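Ochratoxinase (Aspergillus niger, PDB 4C65) is a zinc-dependent secreted carboxypeptidase that releases C-terminal aromatic amino acids and detoxifies ochratoxin A by hydrolysing it to ochratoxin alpha and L-phenylalanine. Local coordinates at residues V7-A12 against A42-K47; G20-N25 against T357-I362; G251-I256 against W274-E279. All coordinates share one frame; numbering follows the deposited sequence.

Contact 1. Residues V7-A12 against A42-K47; sequences VTIIYA and ADIPKK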
loop_
_atom_site.group_PDB
_atom_site.type_symbol
_atom_site.label_atom_id
_atom_site.label_comp_id
_atom_site.label_asym_id
_atom_site.label_seq_id
_atom_site.Cartn_x
_atom_site.Cartn_y
_atom_site.Cartn_z
ATOM N N VAL A 7 -22.004 34.945 -42.063
ATOM C CA VAL A 7 -21.121 35.116 -43.191
ATOM C C VAL A 7 -20.230 36.335 -43.010
ATOM O O VAL A 7 -20.711 37.417 -42.694
ATOM C CB VAL A 7 -21.957 35.228 -44.484
ATOM C CG1 VAL A 7 -21.082 35.563 -45.690
ATOM C CG2 VAL A 7 -22.710 33.929 -44.709
ATOM N N THR A 8 -18.927 36.156 -43.249
ATOM C CA THR A 8 -17.948 37.242 -43.183
ATOM C C THR A 8 -17.123 37.276 -44.471
ATOM O O THR A 8 -16.632 36.245 -44.922
ATOM C CB THR A 8 -16.982 37.059 -42.006
ATOM O OG1 THR A 8 -17.721 36.871 -40.806
ATOM C CG2 THR A 8 -16.073 38.258 -41.857
ATOM N N ILE A 9 -17.006 38.457 -45.077
ATOM C CA ILE A 9 -16.154 38.635 -46.249
ATOM C C ILE A 9 -14.914 39.385 -45.841
ATOM O O ILE A 9 -14.998 40.431 -45.205
ATOM C CB ILE A 9 -16.852 39.396 -47.391
ATOM C CG1 ILE A 9 -18.180 38.707 -47.726
ATOM C CG2 ILE A 9 -15.957 39.424 -48.624
ATOM C CD1 ILE A 9 -18.951 39.337 -48.854
ATOM N N ILE A 10 -13.761 38.821 -46.186
ATOM C CA ILE A 10 -12.482 39.460 -45.928
ATOM C C ILE A 10 -11.768 39.704 -47.253
ATOM O O ILE A 10 -11.506 38.764 -47.992
ATOM C CB ILE A 10 -11.573 38.571 -45.063
ATOM C CG1 ILE A 10 -12.282 38.173 -43.774
ATOM C CG2 ILE A 10 -10.259 39.289 -44.768
ATOM C CD1 ILE A 10 -11.707 36.921 -43.144
ATOM N N TYR A 11 -11.511 40.973 -47.556
ATOM C CA TYR A 11 -10.773 41.348 -48.749
ATOM C C TYR A 11 -9.325 41.499 -48.398
ATOM O O TYR A 11 -8.992 42.139 -47.397
ATOM C CB TYR A 11 -11.289 42.673 -49.290
ATOM C CG TYR A 11 -12.716 42.620 -49.783
ATOM C CD1 TYR A 11 -13.006 42.289 -51.092
ATOM C CD2 TYR A 11 -13.771 42.876 -48.929
ATOM C CE1 TYR A 11 -14.314 42.241 -51.554
ATOM C CE2 TYR A 11 -15.094 42.834 -49.385
ATOM C CZ TYR A 11 -15.351 42.527 -50.701
ATOM O OH TYR A 11 -16.631 42.493 -51.160
ATOM N N ALA A 12 -8.455 40.923 -49.218
ATOM C CA ALA A 12 -7.031 40.918 -48.917
ATOM C C ALA A 12 -6.187 41.436 -50.065
ATOM O O ALA A 12 -6.284 40.925 -51.173
ATOM C CB ALA A 12 -6.580 39.510 -48.528
ATOM N N ALA A 42 -13.027 39.867 -57.524
ATOM C CA ALA A 42 -14.063 39.952 -58.542
ATOM C C ALA A 42 -14.994 38.736 -58.579
ATOM O O ALA A 42 -16.114 38.834 -59.065
ATOM C CB ALA A 42 -13.440 40.183 -59.912
ATOM N N ASP A 43 -14.550 37.602 -58.051
ATOM C CA ASP A 43 -15.282 36.358 -58.234
ATOM C C ASP A 43 -16.106 35.912 -57.041
ATOM O O ASP A 43 -16.594 34.787 -57.028
ATOM C CB ASP A 43 -14.323 35.241 -58.625
ATOM C CG ASP A 43 -13.698 35.460 -60.009
ATOM O OD1 ASP A 43 -14.262 36.170 -60.856
ATOM O OD2 ASP A 43 -12.582 34.956 -60.230
ATOM N N ILE A 44 -16.274 36.771 -56.042
ATOM C CA ILE A 44 -17.059 36.399 -54.871
ATOM C C ILE A 44 -18.483 36.056 -55.301
ATOM O O ILE A 44 -19.148 36.889 -55.874
ATOM C CB ILE A 44 -17.123 37.546 -53.839
ATOM C CG1 ILE A 44 -15.718 37.938 -53.353
ATOM C CG2 ILE A 44 -17.958 37.137 -52.621
ATOM C CD1 ILE A 44 -15.643 39.338 -52.785
ATOM N N PRO A 45 -18.956 34.830 -55.020
ATOM C CA PRO A 45 -20.339 34.501 -55.336
ATOM C C PRO A 45 -21.295 35.543 -54.748
ATOM O O PRO A 45 -21.146 35.941 -53.592
ATOM C CB PRO A 45 -20.541 33.138 -54.674
ATOM C CG PRO A 45 -19.179 32.541 -54.608
ATOM C CD PRO A 45 -18.255 33.697 -54.373
ATOM N N LYS A 46 -22.256 35.984 -55.553
ATOM C CA LYS A 46 -23.122 37.081 -55.172
ATOM C C LYS A 46 -23.959 36.781 -53.930
ATOM O O LYS A 46 -24.357 37.709 -53.218
ATOM C CB LYS A 46 -24.059 37.473 -56.336
ATOM C CG LYS A 46 -23.462 38.003 -57.618
ATOM C CD LYS A 46 -22.161 38.708 -57.372
ATOM C CE LYS A 46 -21.528 39.078 -58.717
ATOM N NZ LYS A 46 -21.121 40.499 -58.814
ATOM N N LYS A 47 -24.239 35.503 -53.667
ATOM C CA LYS A 47 -25.057 35.144 -52.502
ATOM C C LYS A 47 -24.407 35.574 -51.201
ATOM O O LYS A 47 -25.099 35.980 -50.277
ATOM C CB LYS A 47 -25.397 33.662 -52.475
ATOM C CG LYS A 47 -24.219 32.724 -52.424
ATOM C CD LYS A 47 -24.687 31.281 -52.271
ATOM C CE LYS A 47 -23.542 30.311 -52.554
ATOM N NZ LYS A 47 -23.715 28.960 -51.977
#
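Ile-44 pushes a single methyl, CD1, against two residues of strand 7-12, and this one atom makes every close side-chain contact from its side. The tighter approach is to Tyr-11: Ile-44 CD1 comes within 3.4 Å of Tyr-11 CE1, snug for two carbons, and lies 3.7 Å from Tyr-11 OH, while the two side chains run at about a right angle to each other. Ile-9 offers the same methyl a looser contact through its branch methyl CG2, 4.2 Å from Ile-44 CD1. In Ile-44 the longer branch is the one that reaches across: CG1 stands anti to the carbonyl carbon (chi1 -60°), and with chi2 extended at 158° the branch ends against the side chains of Ile-9 and Tyr-11. Tyr-11 does not aim at Ile-44 from its CB; with CG beside the backbone N (chi1 -65°), the ring folds back along its own strand toward Ile-9, which brings CE1 and OH close to the methyl. The strand belongs to the smaller beta-sandwich domain of this amidohydrolase, running between antiparallel strand 26-31 and parallel strand 54-58, and the loop with Ile-44 leads into helix 46-51, with Pro-45 at its N-cap. Ile-9 and Tyr-11, two residues apart, look out from the same face of the sheet, where Leu-49 of that helix meets both. A branched aliphatic residue suits the buried place of Ile-44, which also touches Ala-27 and Phe-37. The tyrosine, being less buried, combines an apolar ring for this packing with a cation-pi contact to Arg-57.

Contact 2. Residues G20-N25 against T357-I362; sequences GEPLRN and TPLEAI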
loop_
_atom_site.group_PDB
_atom_site.type_symbol
_atom_site.label_atom_id
_atom_site.label_comp_id
_atom_site.label_asym_id
_atom_site.label_seq_id
_atom_site.Cartn_x
_atom_site.Cartn_y
_atom_site.Cartn_z
ATOM N N GLY A 20 0.519 26.947 -52.066
ATOM C CA GLY A 20 0.144 27.443 -53.384
ATOM C C GLY A 20 0.596 28.865 -53.515
ATOM O O GLY A 20 1.045 29.462 -52.537
ATOM N N GLU A 21 0.527 29.389 -54.734
ATOM C CA GLU A 21 0.987 30.742 -54.999
ATOM C C GLU A 21 0.044 31.751 -54.350
ATOM O O GLU A 21 -1.160 31.602 -54.437
ATOM C CB GLU A 21 1.133 31.004 -56.519
ATOM C CG GLU A 21 2.409 30.439 -57.157
ATOM C CD GLU A 21 3.718 30.884 -56.473
ATOM O OE1 GLU A 21 4.112 32.062 -56.618
ATOM O OE2 GLU A 21 4.343 30.083 -55.743
ATOM N N PRO A 22 0.603 32.763 -53.684
ATOM C CA PRO A 22 -0.210 33.842 -53.177
ATOM C C PRO A 22 -1.033 34.532 -54.271
ATOM O O PRO A 22 -0.621 34.579 -55.412
ATOM C CB PRO A 22 0.797 34.828 -52.571
ATOM C CG PRO A 22 2.149 34.301 -52.836
ATOM C CD PRO A 22 2.024 32.920 -53.355
ATOM N N LEU A 23 -2.183 35.065 -53.874
ATOM C CA LEU A 23 -3.121 35.762 -54.765
ATOM C C LEU A 23 -3.186 37.212 -54.398
ATOM O O LEU A 23 -3.387 37.537 -53.233
ATOM C CB LEU A 23 -4.561 35.293 -54.582
ATOM C CG LEU A 23 -5.190 34.304 -55.590
ATOM C CD1 LEU A 23 -6.398 33.506 -55.103
ATOM C CD2 LEU A 23 -5.542 35.048 -56.890
ATOM N N ARG A 24 -3.096 38.078 -55.392
ATOM C CA ARG A 24 -3.282 39.494 -55.157
ATOM C C ARG A 24 -4.741 39.890 -55.290
ATOM O O ARG A 24 -5.472 39.334 -56.106
ATOM C CB ARG A 24 -2.384 40.306 -56.068
ATOM C CG ARG A 24 -1.008 40.461 -55.484
ATOM C CD ARG A 24 0.010 40.830 -56.520
ATOM N NE ARG A 24 1.375 40.592 -56.070
ATOM C CZ ARG A 24 2.437 40.705 -56.877
ATOM N NH1 ARG A 24 2.272 41.058 -58.153
ATOM N NH2 ARG A 24 3.658 40.472 -56.410
ATOM N N ASN A 25 -5.152 40.863 -54.482
ATOM C CA ASN A 25 -6.525 41.397 -54.506
ATOM C C ASN A 25 -7.563 40.311 -54.456
ATOM O O ASN A 25 -8.387 40.148 -55.364
ATOM C CB ASN A 25 -6.750 42.291 -55.731
ATOM C CG ASN A 25 -5.786 43.448 -55.772
ATOM O OD1 ASN A 25 -5.695 44.226 -54.827
ATOM N ND2 ASN A 25 -5.034 43.548 -56.848
ATOM N N THR A 357 12.451 29.098 -48.421
ATOM C CA THR A 357 11.909 30.397 -48.818
ATOM C C THR A 357 10.901 30.793 -47.752
ATOM O O THR A 357 10.379 29.933 -47.046
ATOM C CB THR A 357 11.192 30.352 -50.186
ATOM O OG1 THR A 357 10.136 29.388 -50.135
ATOM C CG2 THR A 357 12.157 29.984 -51.311
ATOM N N PRO A 358 10.655 32.092 -47.599
ATOM C CA PRO A 358 9.595 32.474 -46.688
ATOM C C PRO A 358 8.277 31.747 -46.977
ATOM O O PRO A 358 7.571 31.367 -46.054
ATOM C CB PRO A 358 9.473 33.979 -46.918
ATOM C CG PRO A 358 10.853 34.406 -47.312
ATOM C CD PRO A 358 11.404 33.259 -48.107
ATOM N N LEU A 359 7.962 31.558 -48.257
ATOM C CA LEU A 359 6.729 30.867 -48.641
ATOM C C LEU A 359 6.734 29.395 -48.192
ATOM O O LEU A 359 5.712 28.876 -47.728
ATOM C CB LEU A 359 6.505 30.963 -50.149
ATOM C CG LEU A 359 5.136 30.544 -50.680
ATOM C CD1 LEU A 359 4.032 31.416 -50.113
ATOM C CD2 LEU A 359 5.163 30.642 -52.184
ATOM N N GLU A 360 7.884 28.733 -48.311
ATOM C CA GLU A 360 8.022 27.351 -47.816
ATOM C C GLU A 360 7.936 27.276 -46.301
ATOM O O GLU A 360 7.337 26.347 -45.752
ATOM C CB GLU A 360 9.333 26.745 -48.280
ATOM C CG GLU A 360 9.343 26.357 -49.753
ATOM C CD GLU A 360 10.760 26.158 -50.294
ATOM O OE1 GLU A 360 11.756 26.360 -49.578
ATOM O OE2 GLU A 360 10.901 25.831 -51.481
ATOM N N ALA A 361 8.523 28.260 -45.628
ATOM C CA ALA A 361 8.469 28.335 -44.174
ATOM C C ALA A 361 7.033 28.435 -43.690
ATOM O O ALA A 361 6.632 27.744 -42.749
ATOM C CB ALA A 361 9.272 29.520 -43.671
ATOM N N ILE A 362 6.263 29.277 -44.354
ATOM C CA ILE A 362 4.850 29.433 -44.029
ATOM C C ILE A 362 4.067 28.153 -44.269
ATOM O O ILE A 362 3.211 27.800 -43.472
ATOM C CB ILE A 362 4.236 30.625 -44.785
ATOM C CG1 ILE A 362 4.736 31.934 -44.138
ATOM C CG2 ILE A 362 2.708 30.571 -44.764
ATOM C CD1 ILE A 362 4.382 33.192 -44.896
#
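Ala-361 N donates to Thr-357 O at 2.9 Å, one of the bonds that fasten the start of helix 358-365. Two others are reciprocal and make a capping box: Glu-360 N gives its hydrogen to Thr-357 OG1 at 3.0 Å, and Thr-357 N returns one to Glu-360 OE1 at 3.1 Å, approaching from well above the carboxylate plane. Threonine suits the N-cap because its hydroxyl can accept from a first-turn N-H, and Pro-358 suits the first turn because its missing N-H costs the helix nothing there. Leu-359, between the two partners in sequence, points toward segment 20-25 and ties this late helix to the loop between strands 7-15 and 26-31, near the start of the chain. With CG anti to the backbone N (chi1 -168°), both its methyls reach that loop. Pro-22 meets the fork with one ring carbon: its CD is 4.1 Å from Leu-359 CD1 and equally far from CD2, a small apolar surface patch that Leu-399, from another loop, joins by touching both residues. Proline presents a compact, rigid ring in an extended piece of loop. At Gly-20 (phi 145°) a CB would jam against the preceding carbonyl O, which calls for glycine. The CB of Glu-21 points away from the helix, but a bend at chi2 brings the carboxylate back across the leucine, where Glu-21 OE2 rests 3.7 Å from Leu-359 CD2.

Contact 3. Residues G251-I256 against W274-E279; sequences GIMAAI and WELMKE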
loop_
_atom_site.group_PDB
_atom_site.type_symbol
_atom_site.label_atom_id
_atom_site.label_comp_id
_atom_site.label_asym_id
_atom_site.label_seq_id
_atom_site.Cartn_x
_atom_site.Cartn_y
_atom_site.Cartn_z
ATOM N N GLY A 251 18.260 5.883 -32.646
ATOM C CA GLY A 251 16.906 6.218 -32.231
ATOM C C GLY A 251 15.998 6.586 -33.393
ATOM O O GLY A 251 14.844 6.138 -33.446
ATOM N N ILE A 252 16.522 7.377 -34.331
ATOM C CA ILE A 252 15.788 7.735 -35.547
ATOM C C ILE A 252 15.318 6.490 -36.282
ATOM O O ILE A 252 14.156 6.364 -36.610
ATOM C CB ILE A 252 16.630 8.582 -36.516
ATOM C CG1 ILE A 252 16.999 9.924 -35.882
ATOM C CG2 ILE A 252 15.868 8.830 -37.801
ATOM C CD1 ILE A 252 17.990 10.754 -36.694
ATOM N N MET A 253 16.234 5.563 -36.526
ATOM C CA MET A 253 15.910 4.353 -37.283
ATOM C C MET A 253 14.946 3.441 -36.526
ATOM O O MET A 253 14.057 2.853 -37.126
ATOM C CB MET A 253 17.179 3.589 -37.657
ATOM C CG MET A 253 18.112 4.368 -38.580
ATOM S SD MET A 253 17.370 4.704 -40.188
ATOM C CE MET A 253 17.641 3.101 -40.934
ATOM N N ALA A 254 15.107 3.332 -35.223
ATOM C CA ALA A 254 14.201 2.497 -34.461
ATOM C C ALA A 254 12.784 3.084 -34.492
ATOM O O ALA A 254 11.801 2.340 -34.579
ATOM C CB ALA A 254 14.689 2.333 -33.028
ATOM N N ALA A 255 12.679 4.409 -34.441
ATOM C CA ALA A 255 11.371 5.069 -34.457
ATOM C C ALA A 255 10.709 4.853 -35.811
ATOM O O ALA A 255 9.518 4.611 -35.888
ATOM C CB ALA A 255 11.511 6.538 -34.156
ATOM N N ILE A 256 11.487 4.921 -36.879
ATOM C CA ILE A 256 10.956 4.745 -38.232
ATOM C C ILE A 256 10.476 3.309 -38.466
ATOM O O ILE A 256 9.346 3.084 -38.885
ATOM C CB ILE A 256 12.022 5.125 -39.282
ATOM C CG1 ILE A 256 12.219 6.650 -39.257
ATOM C CG2 ILE A 256 11.627 4.620 -40.670
ATOM C CD1 ILE A 256 13.329 7.147 -40.165
ATOM N N TRP A 274 16.440 10.714 -44.706
ATOM C CA TRP A 274 15.594 11.579 -45.528
ATOM C C TRP A 274 14.772 10.750 -46.514
ATOM O O TRP A 274 13.551 10.925 -46.619
ATOM C CB TRP A 274 16.412 12.631 -46.281
ATOM C CG TRP A 274 17.354 13.430 -45.409
ATOM C CD1 TRP A 274 17.133 13.840 -44.134
ATOM C CD2 TRP A 274 18.655 13.926 -45.770
ATOM N NE1 TRP A 274 18.215 14.556 -43.671
ATOM C CE2 TRP A 274 19.162 14.619 -44.656
ATOM C CE3 TRP A 274 19.442 13.833 -46.921
ATOM C CZ2 TRP A 274 20.427 15.199 -44.651
ATOM C CZ3 TRP A 274 20.700 14.443 -46.927
ATOM C CH2 TRP A 274 21.178 15.115 -45.800
ATOM N N GLU A 275 15.432 9.832 -47.210
ATOM C CA GLU A 275 14.753 8.955 -48.161
ATOM C C GLU A 275 13.684 8.103 -47.499
ATOM O O GLU A 275 12.575 7.986 -48.022
ATOM C CB GLU A 275 15.761 8.045 -48.885
ATOM C CG GLU A 275 16.634 8.803 -49.870
ATOM C CD GLU A 275 15.814 9.750 -50.734
ATOM O OE1 GLU A 275 14.838 9.269 -51.358
ATOM O OE2 GLU A 275 16.114 10.979 -50.759
ATOM N N LEU A 276 14.016 7.503 -46.354
ATOM C CA LEU A 276 13.047 6.721 -45.608
ATOM C C LEU A 276 11.841 7.556 -45.209
ATOM O O LEU A 276 10.698 7.073 -45.271
ATOM C CB LEU A 276 13.658 6.088 -44.344
ATOM C CG LEU A 276 14.385 4.763 -44.541
ATOM C CD1 LEU A 276 15.113 4.364 -43.257
ATOM C CD2 LEU A 276 13.427 3.657 -44.951
ATOM N N MET A 277 12.083 8.780 -44.765
ATOM C CA MET A 277 10.998 9.627 -44.291
ATOM C C MET A 277 10.076 10.045 -45.432
ATOM O O MET A 277 8.862 10.167 -45.251
ATOM C CB MET A 277 11.556 10.852 -43.573
ATOM C CG MET A 277 12.170 10.532 -42.212
ATOM S SD MET A 277 12.881 11.989 -41.436
ATOM C CE MET A 277 11.393 12.769 -40.790
ATOM N N LYS A 278 10.660 10.265 -46.611
ATOM C CA LYS A 278 9.880 10.547 -47.819
ATOM C C LYS A 278 9.062 9.344 -48.229
ATOM O O LYS A 278 7.877 9.467 -48.489
ATOM C CB LYS A 278 10.795 10.930 -48.967
ATOM C CG LYS A 278 11.242 12.380 -48.919
ATOM C CD LYS A 278 11.782 12.828 -50.258
ATOM C CE LYS A 278 13.182 12.290 -50.495
ATOM N NZ LYS A 278 13.534 12.342 -51.954
ATOM N N GLU A 279 9.716 8.187 -48.265
ATOM C CA GLU A 279 9.126 6.903 -48.643
ATOM C C GLU A 279 7.918 6.576 -47.784
ATOM O O GLU A 279 6.877 6.201 -48.285
ATOM C CB GLU A 279 10.177 5.790 -48.467
ATOM C CG GLU A 279 10.743 5.142 -49.708
ATOM C CD GLU A 279 11.981 4.313 -49.337
ATOM O OE1 GLU A 279 11.789 3.467 -48.412
ATOM O OE2 GLU A 279 13.110 4.509 -49.910
#
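Leu-276 and Ile-256 bury the most surface where helices 249-258 and 271-280 lie alongside each other, and Met-277 and Met-253 close the interface around them. Leu-276 points toward the opposing helix and splits its contacts. Its CD1 methyl meets the thioether end of Met-253, at 3.7 Å from Met-253 CE and 3.8 Å from Met-253 SD, the two side chains crossing at about a right angle. The CB of Leu-276 lies 4.3 Å from Ile-256 CD1; these two branched aliphatic side chains give the helices a broad apolar seam. Met-253 leaves its helix off to one side, and bends at both chi2 and chi3 swing its tip round to the leucine; an unbranched, flexible chain is well fitted to curl round to a neighbouring helix. These helices run nearly parallel, 19° apart with axes 11.3 Å from each other, as expected of successive helices packed on the outside of the TIM barrel: helix 249-258 makes the beta-alpha-beta crossover between strands 242-246 and 262-263, and helix 271-280 follows the latter. Both Ile-256 and Met-277 lean on Leu-263 of the strand beneath, whose chain continues to the zinc ligand His-265; the side chains of Met-277 and His-265 are about 10 Å apart. A long apolar chain suits Met-277 in this buried place, where its CG lies 4.1 Å from Ile-256 CD1, again with the side chains at about a right angle.

How the contacts relate
The three contacts sample different parts of the two-domain fold. Contact 1 is buried inside the beta-sandwich domain, contact 2 lies at the surface, and contact 3 is partly buried on the TIM barrel. Contacts 1 and 2 are neighbours, their centres 21 Å apart, and interleave along the chain: strand 7-15 runs through the first, and the loop that follows it supplies one half of the second. Contact 3 stands apart, its centre 44 Å from that of contact 1 and 29 Å from that of contact 2. All three rest mainly on apolar atoms; a carboxylate oxygen touches across the interface only in contact 2, while the helix pair adds flexible methionines to a leucine and an isoleucine, and the sandwich joins isoleucines to an aromatic ring.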